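2,3-dihydroxybenzoate-AMP ligase (PDB 1MDB) is an AMP-binding enzyme of the ANL clan, in which a large domain and a smaller C-terminal domain meet around bound adenosine monophosphate. Local coordinates at residues G307-A312 against N351-P356; Q328-A333 against I423-R428; M332-V337 against G407-G412; E444-L449 against V520-L525. All blocks are in the same frame, centred on the assembly; numbering follows the deposited sequence.

How the contacts relate
Contacts 1, 2 and 3 all touch adenosine monophosphate and 2,3-dihydroxy-benzoic acid, whereas contact 4 is a surface contact. Contacts 2 and 3 are buried and share Met332 and Ala333; their second segments, 423-428 and 407-412, lie on neighbouring strands of one antiparallel sheet. Their chemistry is aromatic and apolar: a ring covered by a valine methyl in contact 2, a ring met by a glutamate chain and a sulfur in contact 3. Contact 1, only partly buried, lays a lysine chain against a glutamine and touches contact 2 through backbone hydrogen bonds between Ile423 and both Gln353 and Gly354. Contact 4 rests on a single salt bridge between helices.

Contact 1: residues G307-A312 against N351-P356; sequences GAKFSA and NTQGKP. With AMP (adenosine monophosphate), chain D; DBH (2,3-dihydroxy-benzoic acid), chain E.
Lys309 and Gln353 cross at about a right angle, the aliphatic stem of the lysine running past the bent end of the glutamine. Lys309 has CG anti to its own N (chi1 -172°) and stays extended all the way out, and CG through CE pass across the Gln353 amide group; Lys309 CG lies 3.9 Å from Gln353 CD. The touch is one of van der Waals packing. The ammonium continues beyond the glutamine to a salt bridge with Glu443 and a hydrogen bond to the carbonyl of Val425. Gln353 sends its CB toward the 307-312 loop and then folds at chi2 (57°), which tucks the amide against the lysine and leaves CG for the nucleotide: Gln353 CG is 3.7 Å from N1 of adenosine monophosphate. From the other segment Lys309 N approaches the same N1 at 3.2 Å, with Lys309 CB 3.8 Å away from it, over one adenine face, while Gln353 CG comes obliquely from the other side. Farther along, Ala312 CB points across and meets Asn351 OD1 at 3.7 Å, a small second touch; the amide nitrogen of Asn351 is held by the carbonyl of Glu347. The touching parts run nearly antiparallel, with end-to-end directions 162° apart. At the inner end, Gly307 CA comes to 3.4 Å from C15 of 2,3-dihydroxy-benzoic acid, while the carbonyl of Gly307 takes a hydrogen bond from Lys519. Together the loop after strand 302-306 and the segment leading into strand 355-356 form part of the adenine pocket of the ANL fold.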
# COMPACT_ATOMS: atom_id res chain seq x y z
N GLY A 307 -0.58 -6.74 0.78
CA GLY A 307 0.62 -6.09 0.29
C GLY A 307 1.53 -7.17 -0.27
O GLY A 307 2.30 -6.95 -1.22
N ALA A 308 1.42 -8.34 0.35
CA ALA A 308 2.18 -9.53 -0.02
C ALA A 308 1.33 -10.70 0.46
O ALA A 308 0.47 -10.53 1.31
CB ALA A 308 3.55 -9.55 0.68
N LYS A 309 1.59 -11.89 -0.06
CA LYS A 309 0.80 -13.04 0.35
C LYS A 309 0.99 -13.44 1.82
O LYS A 309 2.10 -13.66 2.29
CB LYS A 309 1.11 -14.23 -0.55
CG LYS A 309 0.20 -15.43 -0.34
CD LYS A 309 0.54 -16.53 -1.32
CE LYS A 309 -0.36 -17.74 -1.11
NZ LYS A 309 0.03 -18.85 -2.02
N PHE A 310 -0.12 -13.53 2.55
CA PHE A 310 -0.05 -13.96 3.94
C PHE A 310 -0.24 -15.47 3.85
O PHE A 310 -1.35 -15.95 3.61
CB PHE A 310 -1.16 -13.30 4.76
CG PHE A 310 -1.02 -13.49 6.24
CD1 PHE A 310 0.23 -13.48 6.85
CD2 PHE A 310 -2.15 -13.64 7.04
CE1 PHE A 310 0.36 -13.63 8.22
CE2 PHE A 310 -2.04 -13.78 8.41
CZ PHE A 310 -0.78 -13.77 9.00
N SER A 311 0.85 -16.20 4.03
CA SER A 311 0.85 -17.65 3.94
C SER A 311 -0.18 -18.35 4.82
O SER A 311 -0.44 -17.94 5.95
CB SER A 311 2.25 -18.19 4.25
OG SER A 311 3.16 -17.82 3.21
N ALA A 312 -0.73 -19.44 4.29
CA ALA A 312 -1.76 -20.23 4.95
C ALA A 312 -1.42 -20.63 6.38
O ALA A 312 -2.26 -20.50 7.27
CB ALA A 312 -2.07 -21.47 4.11
N ASN A 351 -6.94 -19.55 2.59
CA ASN A 351 -6.20 -20.05 1.44
C ASN A 351 -6.23 -19.23 0.16
O ASN A 351 -5.58 -19.60 -0.82
CB ASN A 351 -6.63 -21.49 1.15
CG ASN A 351 -6.36 -22.42 2.32
OD1 ASN A 351 -5.20 -22.69 2.67
ND2 ASN A 351 -7.42 -22.92 2.95
N THR A 352 -6.98 -18.13 0.15
CA THR A 352 -7.04 -17.30 -1.05
C THR A 352 -6.68 -15.85 -0.74
O THR A 352 -6.54 -15.47 0.42
CB THR A 352 -8.44 -17.31 -1.70
OG1 THR A 352 -9.32 -16.44 -0.98
CG2 THR A 352 -9.02 -18.72 -1.70
N GLN A 353 -6.55 -15.05 -1.78
CA GLN A 353 -6.24 -13.64 -1.64
C GLN A 353 -7.43 -12.79 -2.12
O GLN A 353 -7.24 -11.71 -2.68
CB GLN A 353 -4.97 -13.29 -2.44
CG GLN A 353 -3.64 -13.70 -1.79
CD GLN A 353 -3.53 -15.19 -1.49
OE1 GLN A 353 -3.86 -15.65 -0.39
NE2 GLN A 353 -3.08 -15.96 -2.46
N GLY A 354 -8.64 -13.31 -1.92
CA GLY A 354 -9.86 -12.61 -2.31
C GLY A 354 -10.29 -12.62 -3.77
O GLY A 354 -9.72 -13.34 -4.59
N LYS A 355 -11.31 -11.83 -4.09
CA LYS A 355 -11.82 -11.70 -5.46
C LYS A 355 -12.08 -10.22 -5.72
O LYS A 355 -12.33 -9.46 -4.80
CB LYS A 355 -13.12 -12.51 -5.63
CG LYS A 355 -14.29 -12.04 -4.77
CD LYS A 355 -15.54 -12.89 -5.00
CE LYS A 355 -16.69 -12.45 -4.07
NZ LYS A 355 -17.87 -13.37 -4.09
N PRO A 356 -12.01 -9.79 -6.99
CA PRO A 356 -12.25 -8.37 -7.30
C PRO A 356 -13.38 -7.74 -6.50
O PRO A 356 -14.43 -8.35 -6.31
CB PRO A 356 -12.52 -8.39 -8.79
CG PRO A 356 -11.59 -9.47 -9.27
CD PRO A 356 -11.77 -10.56 -8.23
P AMP D . 1.39 -1.79 -4.27
O1P AMP D . 0.97 -0.78 -5.30
O2P AMP D . 2.61 -1.42 -3.49
O3P AMP D . 0.25 -2.19 -3.37
O5' AMP D . 1.91 -3.15 -5.06
C5' AMP D . 0.98 -4.10 -5.67
C4' AMP D . 1.69 -5.44 -5.87
O4' AMP D . 1.97 -5.92 -4.57
C3' AMP D . 0.85 -6.53 -6.48
O3' AMP D . 0.84 -6.48 -7.90
C2' AMP D . 1.48 -7.79 -5.91
O2' AMP D . 2.60 -8.23 -6.71
C1' AMP D . 1.87 -7.33 -4.52
N9 AMP D . 0.66 -7.86 -3.48
C8 AMP D . -0.15 -7.03 -2.78
N7 AMP D . -0.99 -7.71 -2.00
C5 AMP D . -0.69 -8.98 -2.23
C6 AMP D . -1.29 -10.07 -1.63
N6 AMP D . -2.27 -9.96 -0.72
N1 AMP D . -0.82 -11.31 -2.01
C2 AMP D . 0.18 -11.46 -2.93
N3 AMP D . 0.76 -10.40 -3.50
C4 AMP D . 0.34 -9.13 -3.16
C21 DBH E . -0.16 -2.94 -2.55
O9 DBH E . 0.83 -3.78 -2.24
C18 DBH E . -1.52 -3.05 -1.98
C15 DBH E . -1.81 -4.05 -1.00
C12 DBH E . -3.11 -4.19 -0.47
C3 DBH E . -2.57 -2.17 -2.42
O3 DBH E . -2.35 -1.16 -3.38
C6 DBH E . -3.86 -2.31 -1.88
C9 DBH E . -4.14 -3.31 -0.92
O6 DBH E . -4.87 -1.48 -2.31

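Contact 2: residues Q328-A333 against I423-R428; sequences QVFGMA and IVVEGR. With AMP (adenosine monophosphate), chain D; DBH (2,3-dihydroxy-benzoic acid), chain E.
The Phe330 ring is packed hard against Val425, whose CG2 methyl sits over one face, 3.8 Å from the centroid of the Phe330 ring and 23° off its normal: a CH-pi contact displaced toward the CD2 and CE2 rim. Phe330 owes its reach to a CG anti to the backbone N (chi1 167°), which carries the ring out to strand 423-428. Ile423 adds a looser touch, Ile423 CG2 to Phe330 CE2 at 4.0 Å, from a side chain at about a right angle to the phenylalanine. Phe330 CD1 comes to 3.3 Å from C5 of adenosine monophosphate, and Val425 CG1 to 3.6 Å from C2 of the same base. In this way Phe330, on strand 325-331 of the nine-stranded sheet, and Val425, on an edge strand of the four-stranded antiparallel sheet, meet the adenine from one side of its plane, and the backbone reads its amino group: N6 of adenosine monophosphate donates to Val329 O at 2.7 Å (154°). Away from this buried core the second strand turns partly exposed. Val424 faces the other way, and Glu426 with Gly427 forms a classic beta bulge opposite Ile414. Past the bulge, the Arg428 guanidinium returns to the ribose, meeting O2' at its edge, and forms a salt bridge with Asp413.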
# COMPACT_ATOMS: atom_id res chain seq x y z
N GLN A 328 -7.79 -11.10 3.83
CA GLN A 328 -6.62 -10.98 2.99
C GLN A 328 -6.93 -9.93 1.96
O GLN A 328 -8.03 -9.86 1.43
CB GLN A 328 -6.29 -12.32 2.33
CG GLN A 328 -5.81 -13.37 3.33
CD GLN A 328 -4.93 -14.43 2.71
OE1 GLN A 328 -5.00 -15.60 3.07
NE2 GLN A 328 -4.08 -14.02 1.78
N VAL A 329 -5.94 -9.08 1.69
CA VAL A 329 -6.14 -8.01 0.74
C VAL A 329 -5.04 -8.01 -0.30
O VAL A 329 -3.86 -7.87 0.01
CB VAL A 329 -6.15 -6.66 1.48
CG1 VAL A 329 -6.59 -5.55 0.53
CG2 VAL A 329 -7.06 -6.74 2.69
N PHE A 330 -5.43 -8.18 -1.56
CA PHE A 330 -4.47 -8.21 -2.65
C PHE A 330 -4.82 -7.06 -3.59
O PHE A 330 -5.73 -7.16 -4.40
CB PHE A 330 -4.53 -9.57 -3.37
CG PHE A 330 -3.81 -9.60 -4.70
CD1 PHE A 330 -2.62 -8.90 -4.89
CD2 PHE A 330 -4.32 -10.36 -5.75
CE1 PHE A 330 -1.94 -8.96 -6.12
CE2 PHE A 330 -3.65 -10.43 -6.98
CZ PHE A 330 -2.47 -9.73 -7.17
N GLY A 331 -4.10 -5.96 -3.43
CA GLY A 331 -4.34 -4.80 -4.27
C GLY A 331 -3.07 -4.24 -4.87
O GLY A 331 -1.97 -4.72 -4.57
N MET A 332 -3.22 -3.23 -5.71
CA MET A 332 -2.09 -2.57 -6.36
C MET A 332 -2.47 -1.11 -6.52
O MET A 332 -3.64 -0.78 -6.71
CB MET A 332 -1.84 -3.19 -7.74
CG MET A 332 -3.09 -3.28 -8.60
SD MET A 332 -2.96 -4.71 -9.74
CE MET A 332 -3.23 -6.05 -8.61
N ALA A 333 -1.47 -0.23 -6.45
CA ALA A 333 -1.74 1.20 -6.56
C ALA A 333 -2.24 1.54 -7.96
O ALA A 333 -2.85 2.60 -8.16
CB ALA A 333 -0.47 2.00 -6.24
N ILE A 423 -8.77 -15.33 -6.22
CA ILE A 423 -7.40 -15.36 -6.71
C ILE A 423 -6.46 -15.97 -5.68
O ILE A 423 -6.45 -15.59 -4.51
CB ILE A 423 -6.91 -13.94 -7.06
CG1 ILE A 423 -7.81 -13.34 -8.15
CG2 ILE A 423 -5.46 -13.98 -7.53
CD1 ILE A 423 -7.47 -11.91 -8.52
N VAL A 424 -5.69 -16.95 -6.13
CA VAL A 424 -4.71 -17.61 -5.29
C VAL A 424 -3.39 -17.21 -5.92
O VAL A 424 -2.99 -17.76 -6.95
CB VAL A 424 -4.88 -19.13 -5.32
CG1 VAL A 424 -3.82 -19.77 -4.42
CG2 VAL A 424 -6.28 -19.50 -4.84
N VAL A 425 -2.73 -16.23 -5.31
CA VAL A 425 -1.45 -15.72 -5.79
C VAL A 425 -0.30 -16.66 -5.48
O VAL A 425 -0.20 -17.21 -4.38
CB VAL A 425 -1.16 -14.33 -5.17
CG1 VAL A 425 0.16 -13.77 -5.71
CG2 VAL A 425 -2.30 -13.38 -5.48
N GLU A 426 0.57 -16.86 -6.47
CA GLU A 426 1.75 -17.70 -6.31
C GLU A 426 2.84 -16.78 -5.80
O GLU A 426 3.52 -17.08 -4.82
CB GLU A 426 2.21 -18.29 -7.66
CG GLU A 426 3.54 -19.07 -7.57
CD GLU A 426 4.15 -19.40 -8.93
OE1 GLU A 426 4.87 -18.56 -9.49
OE2 GLU A 426 3.90 -20.51 -9.44
N GLY A 427 2.99 -15.66 -6.50
CA GLY A 427 3.99 -14.66 -6.18
C GLY A 427 4.22 -13.82 -7.42
O GLY A 427 3.55 -14.02 -8.43
N ARG A 428 5.16 -12.88 -7.36
CA ARG A 428 5.47 -12.04 -8.51
C ARG A 428 6.31 -12.77 -9.55
O ARG A 428 7.16 -13.61 -9.22
CB ARG A 428 6.20 -10.76 -8.08
CG ARG A 428 5.32 -9.81 -7.28
CD ARG A 428 5.95 -8.43 -7.12
NE ARG A 428 6.07 -7.71 -8.39
CZ ARG A 428 5.05 -7.27 -9.13
NH1 ARG A 428 3.80 -7.47 -8.74
NH2 ARG A 428 5.29 -6.61 -10.26
P AMP D . 1.39 -1.79 -4.27
O1P AMP D . 0.97 -0.78 -5.30
O2P AMP D . 2.61 -1.42 -3.49
O3P AMP D . 0.25 -2.19 -3.37
O5' AMP D . 1.91 -3.15 -5.06
C5' AMP D . 0.98 -4.10 -5.67
C4' AMP D . 1.69 -5.44 -5.87
O4' AMP D . 1.97 -5.92 -4.57
C3' AMP D . 0.85 -6.53 -6.48
O3' AMP D . 0.84 -6.48 -7.90
C2' AMP D . 1.48 -7.79 -5.91
O2' AMP D . 2.60 -8.23 -6.71
C1' AMP D . 1.87 -7.33 -4.52
N9 AMP D . 0.66 -7.86 -3.48
C8 AMP D . -0.15 -7.03 -2.78
N7 AMP D . -0.99 -7.71 -2.00
C5 AMP D . -0.69 -8.98 -2.23
C6 AMP D . -1.29 -10.07 -1.63
N6 AMP D . -2.27 -9.96 -0.72
N1 AMP D . -0.82 -11.31 -2.01
C2 AMP D . 0.18 -11.46 -2.93
N3 AMP D . 0.76 -10.40 -3.50
C4 AMP D . 0.34 -9.13 -3.16
C21 DBH E . -0.16 -2.94 -2.55
O9 DBH E . 0.83 -3.78 -2.24
C18 DBH E . -1.52 -3.05 -1.98
C15 DBH E . -1.81 -4.05 -1.00
C12 DBH E . -3.11 -4.19 -0.47
C3 DBH E . -2.57 -2.17 -2.42
O3 DBH E . -2.35 -1.16 -3.38
C6 DBH E . -3.86 -2.31 -1.88
C9 DBH E . -4.14 -3.31 -0.92
O6 DBH E . -4.87 -1.48 -2.31

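Contact 3: residues M332-V337 against G407-G412; sequences MAEGLV and GFYRTG. With AMP (adenosine monophosphate), chain D; DBH (2,3-dihydroxy-benzoic acid), chain E.
Thr411 OG1 lies within hydrogen-bonding distance of two oxygens, Asp413 OD1 and the carbonyl of Leu381, which its one proton probably serves in turn or shares, leaving CG2 for the other segment. There the methyl meets sulfur: Thr411 CG2 is 3.4 Å from Met332 SD. The same sulfur reaches Tyr409 at the ring edge, lying in the ring plane, 5.1 Å from the Tyr409 centroid, a Met-aromatic contact. Met332 has its CG between the backbone N and the carbonyl carbon (chi1 50°) and bends at chi3, which curls CE back over the threonine. Glu334 takes a face of the tyrosine instead. Its CB stands 4.0 Å from the Tyr409 ring centroid, a CH-pi contact, and Glu334 CG lies 3.4 Å from Tyr409 CZ. Bent at chi2, the glutamate carries its carboxylate along above the phenol end with the planes 16° apart; the two groups pack without a hydrogen bond, and OE2 pairs with the hydroxyl of Tyr392. Met332 to Gly335 form a type I turn, in which Ala333 N donates to O1P of adenosine monophosphate at 2.8 Å. This turn joins strands 325-331 and 337-339 of the large sheet, while Tyr409 and Thr411 ride on strand 409-417, flanked in its own sheet by strands 379-384 and 423-428.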
# COMPACT_ATOMS: atom_id res chain seq x y z
N MET A 332 -3.22 -3.23 -5.71
CA MET A 332 -2.09 -2.57 -6.36
C MET A 332 -2.47 -1.11 -6.52
O MET A 332 -3.64 -0.78 -6.71
CB MET A 332 -1.84 -3.19 -7.74
CG MET A 332 -3.09 -3.28 -8.60
SD MET A 332 -2.96 -4.71 -9.74
CE MET A 332 -3.23 -6.05 -8.61
N ALA A 333 -1.47 -0.23 -6.45
CA ALA A 333 -1.74 1.20 -6.56
C ALA A 333 -2.24 1.54 -7.96
O ALA A 333 -2.85 2.60 -8.16
CB ALA A 333 -0.47 2.00 -6.24
N GLU A 334 -2.00 0.64 -8.90
CA GLU A 334 -2.42 0.83 -10.28
C GLU A 334 -3.93 0.70 -10.44
O GLU A 334 -4.51 1.25 -11.38
CB GLU A 334 -1.76 -0.18 -11.22
CG GLU A 334 -0.35 0.14 -11.61
CD GLU A 334 0.65 -0.28 -10.56
OE1 GLU A 334 0.27 -0.99 -9.60
OE2 GLU A 334 1.83 0.09 -10.70
N GLY A 335 -4.57 -0.02 -9.53
CA GLY A 335 -6.01 -0.18 -9.62
C GLY A 335 -6.61 -1.28 -8.79
O GLY A 335 -6.86 -1.12 -7.59
N LEU A 336 -6.83 -2.42 -9.45
CA LEU A 336 -7.43 -3.59 -8.85
C LEU A 336 -7.14 -3.91 -7.39
O LEU A 336 -5.98 -3.96 -6.97
CB LEU A 336 -7.09 -4.83 -9.69
CG LEU A 336 -7.76 -6.13 -9.21
CD1 LEU A 336 -9.27 -5.99 -9.33
CD2 LEU A 336 -7.27 -7.31 -10.04
N VAL A 337 -8.21 -4.16 -6.63
CA VAL A 337 -8.09 -4.54 -5.23
C VAL A 337 -9.00 -5.73 -4.98
O VAL A 337 -10.19 -5.70 -5.33
CB VAL A 337 -8.49 -3.39 -4.29
CG1 VAL A 337 -8.45 -3.89 -2.84
CG2 VAL A 337 -7.54 -2.21 -4.45
N GLY A 407 -6.22 -2.47 -23.48
CA GLY A 407 -6.49 -1.82 -22.21
C GLY A 407 -6.20 -2.56 -20.92
O GLY A 407 -6.38 -1.99 -19.84
N PHE A 408 -5.78 -3.81 -20.99
CA PHE A 408 -5.49 -4.54 -19.77
C PHE A 408 -4.12 -4.17 -19.22
O PHE A 408 -3.18 -3.89 -19.97
CB PHE A 408 -5.56 -6.05 -20.00
CG PHE A 408 -6.95 -6.60 -19.99
CD1 PHE A 408 -7.76 -6.52 -21.12
CD2 PHE A 408 -7.48 -7.17 -18.84
CE1 PHE A 408 -9.06 -7.00 -21.11
CE2 PHE A 408 -8.79 -7.64 -18.81
CZ PHE A 408 -9.58 -7.56 -19.95
N TYR A 409 -4.02 -4.18 -17.89
CA TYR A 409 -2.77 -3.86 -17.21
C TYR A 409 -2.12 -5.15 -16.72
O TYR A 409 -2.78 -5.97 -16.07
CB TYR A 409 -3.05 -2.94 -16.02
CG TYR A 409 -1.94 -2.92 -14.99
CD1 TYR A 409 -0.66 -2.47 -15.33
CD2 TYR A 409 -2.15 -3.36 -13.69
CE1 TYR A 409 0.37 -2.46 -14.40
CE2 TYR A 409 -1.13 -3.36 -12.75
CZ TYR A 409 0.13 -2.91 -13.11
OH TYR A 409 1.15 -2.92 -12.19
N ARG A 410 -0.85 -5.34 -17.03
CA ARG A 410 -0.15 -6.54 -16.58
C ARG A 410 0.39 -6.23 -15.18
O ARG A 410 1.36 -5.51 -15.03
CB ARG A 410 1.01 -6.90 -17.51
CG ARG A 410 1.35 -5.86 -18.56
CD ARG A 410 0.99 -6.34 -19.97
NE ARG A 410 1.61 -7.63 -20.27
CZ ARG A 410 1.48 -8.28 -21.42
NH1 ARG A 410 0.76 -7.77 -22.41
NH2 ARG A 410 2.06 -9.46 -21.58
N THR A 411 -0.27 -6.80 -14.18
CA THR A 411 0.09 -6.58 -12.79
C THR A 411 1.45 -7.13 -12.38
O THR A 411 2.03 -6.69 -11.40
CB THR A 411 -0.95 -7.18 -11.85
OG1 THR A 411 -0.79 -8.60 -11.81
CG2 THR A 411 -2.35 -6.86 -12.33
N GLY A 412 1.96 -8.11 -13.13
CA GLY A 412 3.25 -8.70 -12.82
C GLY A 412 3.17 -9.86 -11.84
O GLY A 412 4.20 -10.38 -11.39
P AMP D . 1.39 -1.79 -4.27
O1P AMP D . 0.97 -0.78 -5.30
O2P AMP D . 2.61 -1.42 -3.49
O3P AMP D . 0.25 -2.19 -3.37
O5' AMP D . 1.91 -3.15 -5.06
C5' AMP D . 0.98 -4.10 -5.67
C4' AMP D . 1.69 -5.44 -5.87
O4' AMP D . 1.97 -5.92 -4.57
C3' AMP D . 0.85 -6.53 -6.48
O3' AMP D . 0.84 -6.48 -7.90
C2' AMP D . 1.48 -7.79 -5.91
O2' AMP D . 2.60 -8.23 -6.71
C1' AMP D . 1.87 -7.33 -4.52
N9 AMP D . 0.66 -7.86 -3.48
C8 AMP D . -0.15 -7.03 -2.78
N7 AMP D . -0.99 -7.71 -2.00
C5 AMP D . -0.69 -8.98 -2.23
C6 AMP D . -1.29 -10.07 -1.63
N6 AMP D . -2.27 -9.96 -0.72
N1 AMP D . -0.82 -11.31 -2.01
C2 AMP D . 0.18 -11.46 -2.93
N3 AMP D . 0.76 -10.40 -3.50
C4 AMP D . 0.34 -9.13 -3.16
C21 DBH E . -0.16 -2.94 -2.55
O9 DBH E . 0.83 -3.78 -2.24
C18 DBH E . -1.52 -3.05 -1.98
C15 DBH E . -1.81 -4.05 -1.00
C12 DBH E . -3.11 -4.19 -0.47
C3 DBH E . -2.57 -2.17 -2.42
O3 DBH E . -2.35 -1.16 -3.38
C6 DBH E . -3.86 -2.31 -1.88
C9 DBH E . -4.14 -3.31 -0.92
O6 DBH E . -4.87 -1.48 -2.31

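Contact 4: residues E444-L449 against V520-L525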
# COMPACT_ATOMS: atom_id res chain seq x y z
N GLU A 444 5.41 -21.17 -1.64
CA GLU A 444 4.99 -22.53 -1.32
C GLU A 444 5.96 -23.12 -0.29
O GLU A 444 5.53 -23.76 0.68
CB GLU A 444 5.00 -23.40 -2.59
CG GLU A 444 4.55 -24.84 -2.37
CD GLU A 444 4.77 -25.74 -3.58
OE1 GLU A 444 4.61 -26.96 -3.43
OE2 GLU A 444 5.08 -25.24 -4.67
N VAL A 445 7.25 -22.88 -0.49
CA VAL A 445 8.28 -23.38 0.42
C VAL A 445 8.31 -22.60 1.73
O VAL A 445 8.51 -23.17 2.80
CB VAL A 445 9.67 -23.29 -0.24
CG1 VAL A 445 10.71 -23.90 0.67
CG2 VAL A 445 9.66 -24.01 -1.59
N GLU A 446 8.11 -21.29 1.65
CA GLU A 446 8.10 -20.48 2.86
C GLU A 446 6.98 -20.95 3.81
O GLU A 446 7.19 -21.07 5.02
CB GLU A 446 7.94 -19.01 2.49
CG GLU A 446 9.07 -18.47 1.59
CD GLU A 446 8.72 -17.15 0.93
OE1 GLU A 446 9.49 -16.66 0.08
OE2 GLU A 446 7.66 -16.59 1.29
N ASN A 447 5.81 -21.25 3.24
CA ASN A 447 4.67 -21.72 4.04
C ASN A 447 5.03 -22.93 4.88
O ASN A 447 4.68 -23.00 6.06
CB ASN A 447 3.47 -22.05 3.14
CG ASN A 447 2.20 -22.27 3.94
OD1 ASN A 447 1.80 -21.40 4.73
ND2 ASN A 447 1.56 -23.42 3.74
N HIS A 448 5.73 -23.89 4.27
CA HIS A 448 6.18 -25.09 4.98
C HIS A 448 7.10 -24.68 6.14
O HIS A 448 6.89 -25.08 7.28
CB HIS A 448 6.97 -26.01 4.04
CG HIS A 448 6.12 -26.86 3.15
ND1 HIS A 448 5.57 -28.05 3.57
CD2 HIS A 448 5.69 -26.67 1.88
CE1 HIS A 448 4.84 -28.56 2.59
NE2 HIS A 448 4.90 -27.75 1.56
N LEU A 449 8.12 -23.89 5.82
CA LEU A 449 9.08 -23.43 6.82
C LEU A 449 8.43 -22.70 8.00
O LEU A 449 8.95 -22.73 9.11
CB LEU A 449 10.14 -22.54 6.14
CG LEU A 449 10.94 -23.30 5.08
CD1 LEU A 449 11.81 -22.35 4.25
CD2 LEU A 449 11.79 -24.37 5.76
N VAL A 520 8.65 -7.31 2.60
CA VAL A 520 9.99 -7.82 2.37
C VAL A 520 10.39 -7.42 0.96
O VAL A 520 9.57 -7.47 0.04
CB VAL A 520 10.03 -9.36 2.50
CG1 VAL A 520 11.41 -9.88 2.13
CG2 VAL A 520 9.68 -9.77 3.92
N SER A 521 11.64 -6.98 0.80
CA SER A 521 12.16 -6.62 -0.50
C SER A 521 12.99 -7.81 -0.95
O SER A 521 14.14 -7.97 -0.54
CB SER A 521 13.06 -5.39 -0.39
OG SER A 521 13.76 -5.18 -1.59
N LYS A 522 12.41 -8.67 -1.78
CA LYS A 522 13.14 -9.83 -2.24
C LYS A 522 14.31 -9.40 -3.11
O LYS A 522 15.35 -10.06 -3.14
CB LYS A 522 12.21 -10.82 -2.96
CG LYS A 522 11.39 -11.63 -1.95
CD LYS A 522 10.66 -12.82 -2.57
CE LYS A 522 10.04 -13.68 -1.46
NZ LYS A 522 9.40 -14.91 -2.00
N LYS A 523 14.15 -8.26 -3.79
CA LYS A 523 15.23 -7.74 -4.62
C LYS A 523 16.47 -7.47 -3.74
O LYS A 523 17.59 -7.82 -4.11
CB LYS A 523 14.78 -6.45 -5.31
CG LYS A 523 15.86 -5.84 -6.18
CD LYS A 523 15.47 -4.43 -6.62
CE LYS A 523 16.62 -3.76 -7.35
NZ LYS A 523 16.38 -2.30 -7.54
N ALA A 524 16.25 -6.87 -2.58
CA ALA A 524 17.36 -6.58 -1.68
C ALA A 524 18.00 -7.89 -1.22
O ALA A 524 19.23 -7.98 -1.10
CB ALA A 524 16.87 -5.79 -0.47
N LEU A 525 17.16 -8.89 -0.96
CA LEU A 525 17.65 -10.19 -0.53
C LEU A 525 18.46 -10.85 -1.64
O LEU A 525 19.46 -11.51 -1.37
CB LEU A 525 16.48 -11.10 -0.12
CG LEU A 525 15.85 -10.75 1.23
CD1 LEU A 525 14.65 -11.66 1.50
CD2 LEU A 525 16.91 -10.90 2.33
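Two helices of the smaller C-terminal domain, 442-449 and the long 522-534, are bridged at the surface by one ion pair, Glu446 with Lys522. Their backbones stay well apart: the nearest CA atoms, Glu446 CA and Val520 CA, are 12.8 Å from each other, and the span is made by two long side chains reaching out from opposite directions. Each leaves its backbone with CG anti to the carbonyl carbon (Glu446 chi1 -60°, Lys522 chi1 -78°) and stays extended from there, so that only the charged ends meet. Strand 455-465 gives the pair a common floor. The backbone N of Met460 donates to Glu446 OE1, and the carbonyl of Met460 accepts a weak hydrogen bond from the lysine. A single oxygen of the glutamate is therefore held by both the ammonium and a peptide N-H, which probably steadies its negative charge. Apolar neighbours on the same helices seat them on strand 455-465: Leu525 packs on Ala459 and Val461, and Val445 on Met460. The helix of Lys522 starts just after Ser521, its N-cap residue, whose OG accepts from Ala524 N at 3.2 Å. The lysine side chain lies about 10 Å from the bound adenosine monophosphate at their nearest atoms. In the ion pair itself Lys522 NZ donates to Glu446 OE1 at 2.7 Å, arriving on the syn side of the carboxylate and 15° out of its plane.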